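Local coordinates for protein proteasome accessory factor B/C (PafBC) (Paenarthrobacter aurescens, PDB 6SJ9) that regulates transcription in the bacterial DNA damage response, probably by binding DNA through its winged helix-turn-helix domains, at residues P357-V360 with G364-I367; D403-W406 with V411-S414. All blocks are in the same frame, centred on the assembly; numbering follows the deposited sequence.

Contact 1: residues P357-V360 with G364-I367; sequences PFLV and GLHI
Leu365 pushes its side chain against the last turn of helix 346-360, where Phe358 and Leu359 receive it from two directions. Its CB lies between them, 3.9 Å from Phe358 CB and equally far from Leu359 CD2. From there the chain climbs in extended form: CG stands anti to the backbone N (chi1 -169°), and this turns the isobutyl group along the helix surface, with Leu365 CG 3.8 Å from Phe358 CB. The CD1 branch carries on to Leu359, touching CG and CD2 of that residue, each at 3.8 Å. The two leucines meet at a slant, branch against branch. Phe358 takes part through its root: CB faces Leu365, but the ring then swings away with chi1 near -67°, and the Phe358 side chain also touches Val370 of helix 367-374. Leu359 does the reverse. Its CB leaves the backbone away from Leu365, and the branch point turns CD2 back toward it, so that CG and CD2 make the contact.

This is the joint between the first helix of a winged helix-turn-helix domain and the short strand 365-366, which leads straight into helix 367-374, with His366 as its N-cap residue. Leu365 also touches Val370 on that helix, while Leu359 reaches Leu385 and Leu388 of helix 378-389.

At the tight end the backbones come together without a hydrogen bond. Phe358 O sits almost squarely above the peptide of Gly364, 3.1 Å from Gly364 C, and the neighbouring Leu365 N is 3.5 Å from the same Phe358 O. Gly364 has a positive phi of 77°, a conformation that comes easily to a residue lacking CB, and it swings the chain from the helix end into the strand, with Gly364 CA passing 4.4 Å from Leu359 O.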
loop_
_atom_site.group_PDB
_atom_site.type_symbol
_atom_site.label_atom_id
_atom_site.label_comp_id
_atom_site.label_asym_id
_atom_site.label_seq_id
_atom_site.Cartn_x
_atom_site.Cartn_y
_atom_site.Cartn_z
ATOM N N PRO A 357 13.772 11.071 -5.616
ATOM C CA PRO A 357 15.118 11.435 -6.146
ATOM C C PRO A 357 16.191 11.564 -5.064
ATOM O O PRO A 357 17.362 11.273 -5.342
ATOM C CB PRO A 357 14.886 12.777 -6.862
ATOM C CG PRO A 357 13.446 12.717 -7.290
ATOM C CD PRO A 357 12.723 11.975 -6.122
ATOM N N PHE A 358 15.838 12.004 -3.845
ATOM C CA PHE A 358 16.813 12.021 -2.749
ATOM C C PHE A 358 17.221 10.617 -2.349
ATOM O O PHE A 358 18.410 10.334 -2.189
ATOM C CB PHE A 358 16.237 12.722 -1.516
ATOM C CG PHE A 358 16.004 14.166 -1.712
ATOM C CD1 PHE A 358 17.068 15.080 -1.582
ATOM C CD2 PHE A 358 14.751 14.624 -2.068
ATOM C CE1 PHE A 358 16.873 16.440 -1.755
ATOM C CE2 PHE A 358 14.545 15.963 -2.262
ATOM C CZ PHE A 358 15.604 16.889 -2.121
ATOM N N LEU A 359 16.237 9.726 -2.201
ATOM C CA LEU A 359 16.471 8.376 -1.708
ATOM C C LEU A 359 17.387 7.582 -2.630
ATOM O O LEU A 359 18.157 6.733 -2.157
ATOM C CB LEU A 359 15.127 7.656 -1.520
ATOM C CG LEU A 359 14.280 8.024 -0.297
ATOM C CD1 LEU A 359 12.855 7.437 -0.407
ATOM C CD2 LEU A 359 14.925 7.523 1.016
ATOM N N VAL A 360 17.287 7.800 -3.951
ATOM C CA VAL A 360 18.095 7.040 -4.907
ATOM C C VAL A 360 19.362 7.774 -5.314
ATOM O O VAL A 360 20.179 7.197 -6.042
ATOM C CB VAL A 360 17.346 6.664 -6.215
ATOM C CG1 VAL A 360 16.067 5.879 -5.955
ATOM C CG2 VAL A 360 17.149 7.886 -7.112
ATOM N N GLY A 364 22.025 9.882 -1.012
ATOM C CA GLY A 364 20.879 9.536 -0.211
ATOM C C GLY A 364 20.119 10.744 0.310
ATOM O O GLY A 364 20.342 11.896 -0.055
ATOM N N LEU A 365 19.238 10.446 1.237
ATOM C CA LEU A 365 18.285 11.394 1.780
ATOM C C LEU A 365 18.781 11.726 3.180
ATOM O O LEU A 365 18.775 10.848 4.052
ATOM C CB LEU A 365 16.878 10.778 1.799
ATOM C CG LEU A 365 15.750 11.805 2.099
ATOM C CD1 LEU A 365 14.388 11.239 1.697
ATOM C CD2 LEU A 365 15.726 12.195 3.553
ATOM N N HIS A 366 19.256 12.971 3.383
ATOM C CA HIS A 366 19.664 13.427 4.712
ATOM C C HIS A 366 18.466 14.059 5.419
ATOM O O HIS A 366 17.949 15.103 5.000
ATOM C CB HIS A 366 20.847 14.392 4.633
ATOM C CG HIS A 366 22.122 13.698 4.288
ATOM N ND1 HIS A 366 22.931 13.125 5.243
ATOM C CD2 HIS A 366 22.686 13.407 3.091
ATOM C CE1 HIS A 366 23.964 12.546 4.657
ATOM N NE2 HIS A 366 23.842 12.709 3.352
ATOM N N ILE A 367 18.017 13.415 6.477
ATOM C CA ILE A 367 16.666 13.690 6.953
ATOM C C ILE A 367 16.522 15.150 7.392
ATOM O O ILE A 367 15.583 15.843 6.956
ATOM C CB ILE A 367 16.275 12.712 8.062
ATOM C CG1 ILE A 367 15.967 11.368 7.414
ATOM C CG2 ILE A 367 14.987 13.199 8.760
ATOM C CD1 ILE A 367 15.885 10.245 8.391
#

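Contact 2: residues D403-W406 with V411-S414; sequences DIQW and VYIS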
loop_
_atom_site.group_PDB
_atom_site.type_symbol
_atom_site.label_atom_id
_atom_site.label_comp_id
_atom_site.label_asym_id
_atom_site.label_seq_id
_atom_site.Cartn_x
_atom_site.Cartn_y
_atom_site.Cartn_z
ATOM N N ASP A 403 16.446 -2.441 -2.043
ATOM C CA ASP A 403 17.374 -2.534 -0.918
ATOM C C ASP A 403 17.427 -1.168 -0.251
ATOM O O ASP A 403 17.889 -0.196 -0.860
ATOM C CB ASP A 403 18.798 -2.928 -1.332
ATOM C CG ASP A 403 18.909 -4.349 -1.844
ATOM O OD1 ASP A 403 20.035 -4.729 -2.244
ATOM O OD2 ASP A 403 17.885 -5.074 -1.869
ATOM N N ILE A 404 17.025 -1.131 1.018
ATOM C CA ILE A 404 16.914 0.087 1.814
ATOM C C ILE A 404 17.899 0.025 2.984
ATOM O O ILE A 404 17.982 -1.008 3.673
ATOM C CB ILE A 404 15.479 0.266 2.332
ATOM C CG1 ILE A 404 14.553 0.342 1.116
ATOM C CG2 ILE A 404 15.388 1.563 3.132
ATOM C CD1 ILE A 404 13.126 0.089 1.395
ATOM N N GLN A 405 18.668 1.116 3.166
ATOM C CA GLN A 405 19.508 1.374 4.339
ATOM C C GLN A 405 18.992 2.646 5.033
ATOM O O GLN A 405 18.811 3.694 4.394
ATOM C CB GLN A 405 20.988 1.627 4.018
ATOM C CG GLN A 405 21.781 0.451 3.521
ATOM C CD GLN A 405 21.315 -0.008 2.140
ATOM O OE1 GLN A 405 21.206 -1.188 1.904
ATOM N NE2 GLN A 405 21.052 0.933 1.226
ATOM N N TRP A 406 18.863 2.582 6.342
ATOM C CA TRP A 406 18.427 3.735 7.135
ATOM C C TRP A 406 19.361 3.865 8.325
ATOM O O TRP A 406 19.204 3.144 9.315
ATOM C CB TRP A 406 17.001 3.554 7.581
ATOM C CG TRP A 406 16.397 4.735 8.246
ATOM C CD1 TRP A 406 17.002 5.630 9.107
ATOM C CD2 TRP A 406 15.030 5.148 8.135
ATOM N NE1 TRP A 406 16.090 6.571 9.523
ATOM C CE2 TRP A 406 14.869 6.294 8.970
ATOM C CE3 TRP A 406 13.933 4.678 7.408
ATOM C CZ2 TRP A 406 13.665 6.974 9.081
ATOM C CZ3 TRP A 406 12.702 5.355 7.541
ATOM C CH2 TRP A 406 12.595 6.498 8.350
ATOM N N VAL A 411 18.871 8.149 4.882
ATOM C CA VAL A 411 18.102 7.059 4.267
ATOM C C VAL A 411 18.463 6.963 2.791
ATOM O O VAL A 411 18.445 7.967 2.069
ATOM C CB VAL A 411 16.569 7.236 4.419
ATOM C CG1 VAL A 411 15.812 5.861 4.009
ATOM C CG2 VAL A 411 16.221 7.625 5.837
ATOM N N TYR A 412 18.786 5.760 2.332
ATOM C CA TYR A 412 19.126 5.637 0.920
ATOM C C TYR A 412 18.722 4.259 0.415
ATOM O O TYR A 412 18.779 3.267 1.148
ATOM C CB TYR A 412 20.616 5.953 0.633
ATOM C CG TYR A 412 21.642 5.195 1.431
ATOM C CD1 TYR A 412 21.835 5.445 2.792
ATOM C CD2 TYR A 412 22.456 4.249 0.809
ATOM C CE1 TYR A 412 22.785 4.740 3.519
ATOM C CE2 TYR A 412 23.422 3.540 1.530
ATOM C CZ TYR A 412 23.579 3.785 2.878
ATOM O OH TYR A 412 24.535 3.067 3.582
ATOM N N ILE A 413 18.221 4.258 -0.812
ATOM C CA ILE A 413 17.787 3.075 -1.540
ATOM C C ILE A 413 18.920 2.748 -2.494
ATOM O O ILE A 413 19.196 3.519 -3.410
ATOM C CB ILE A 413 16.457 3.342 -2.262
ATOM C CG1 ILE A 413 15.389 3.633 -1.218
ATOM C CG2 ILE A 413 16.062 2.169 -3.103
ATOM C CD1 ILE A 413 13.983 3.926 -1.738
ATOM N N SER A 414 19.674 1.698 -2.192
ATOM C CA SER A 414 20.904 1.401 -2.916
ATOM C C SER A 414 20.657 1.031 -4.385
ATOM O O SER A 414 19.712 0.301 -4.716
ATOM C CB SER A 414 21.684 0.304 -2.190
ATOM O OG SER A 414 20.930 -0.882 -2.071
HETATM O O HOH W 1 17.317 -1.010 -4.281
#
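Gln405 and Tyr412 are joined backbone to backbone by two hydrogen bonds. Gln405 N reaches Tyr412 O at 3.0 Å and nearly straight (174° at the hydrogen), and Tyr412 N returns to Gln405 O at 2.9 Å. They make the hydrogen-bonded pair of an antiparallel beta hairpin, the wing of the winged helix-turn-helix domain. Two residues along each strand, past the Ile404-Ile413 pair, Ser414 N donates to Asp403 O at 2.9 Å along a more bent path, and Ser414 OG adds a weak bond to the same oxygen. In place of a direct bond between Asp403 N and Ser414 O stands a water, which accepts from Asp403 N and donates to Ser414 O, both at 2.8 Å.

Side chains alternate between the two faces. On the Gln405 face, Tyr412 places its ring in the crowded position between its own backbone N and carbonyl carbon (chi1 54°), and this carries the ring back across the ladder. Gln405 CB then lies over it as a CH-pi contact, 3.8 Å from the Tyr412 ring centroid and displaced toward the rim. The Gln405 chain bends at chi2, bringing NE2 within 3.5 Å of Ser414 CB. Beyond the ring, Tyr412 OH is hydrogen-bonded to Glu407 OE2, while Gln405 OE1 has a weak bond from Arg188.

The opposite face is apolar. Ile404 and Ile413 run side by side, and Trp406 and Ile404 pack on helix 378-389, with Trp406 touching Ile382 and Leu385. An edge-to-face ring contact with Phe150 further encloses the indole. Across the hairpin the indole is covered on one face by Val411, whose CG2 methyl stands 3.6 Å from the centroid of the Trp406 five-membered ring, only 9° off its normal.

Contacts 1 and 2 reach the same antiparallel sheet: strand 365-366 of contact 1 runs alongside strand 410-413 of contact 2, while 404-407 also pairs with 175-188. Leu365 N to Val411 O (2.7 Å) and Leu359 O to Ile413 N (2.8 Å) are probable hydrogen bonds tying helix end and strand to the wing. Beside these bonds Leu359 CD2 and Ile367 CD1 each meet a different methyl of Val411. Contact 2 is the buried one, built mainly on a backbone ladder, with polar and aromatic side chains on one face, and aliphatic ones and the indole on the other. Contact 1, partly buried, rests on aliphatic contacts without internal hydrogen bonds, Leu359 O and Leu365 N turning to the hairpin instead.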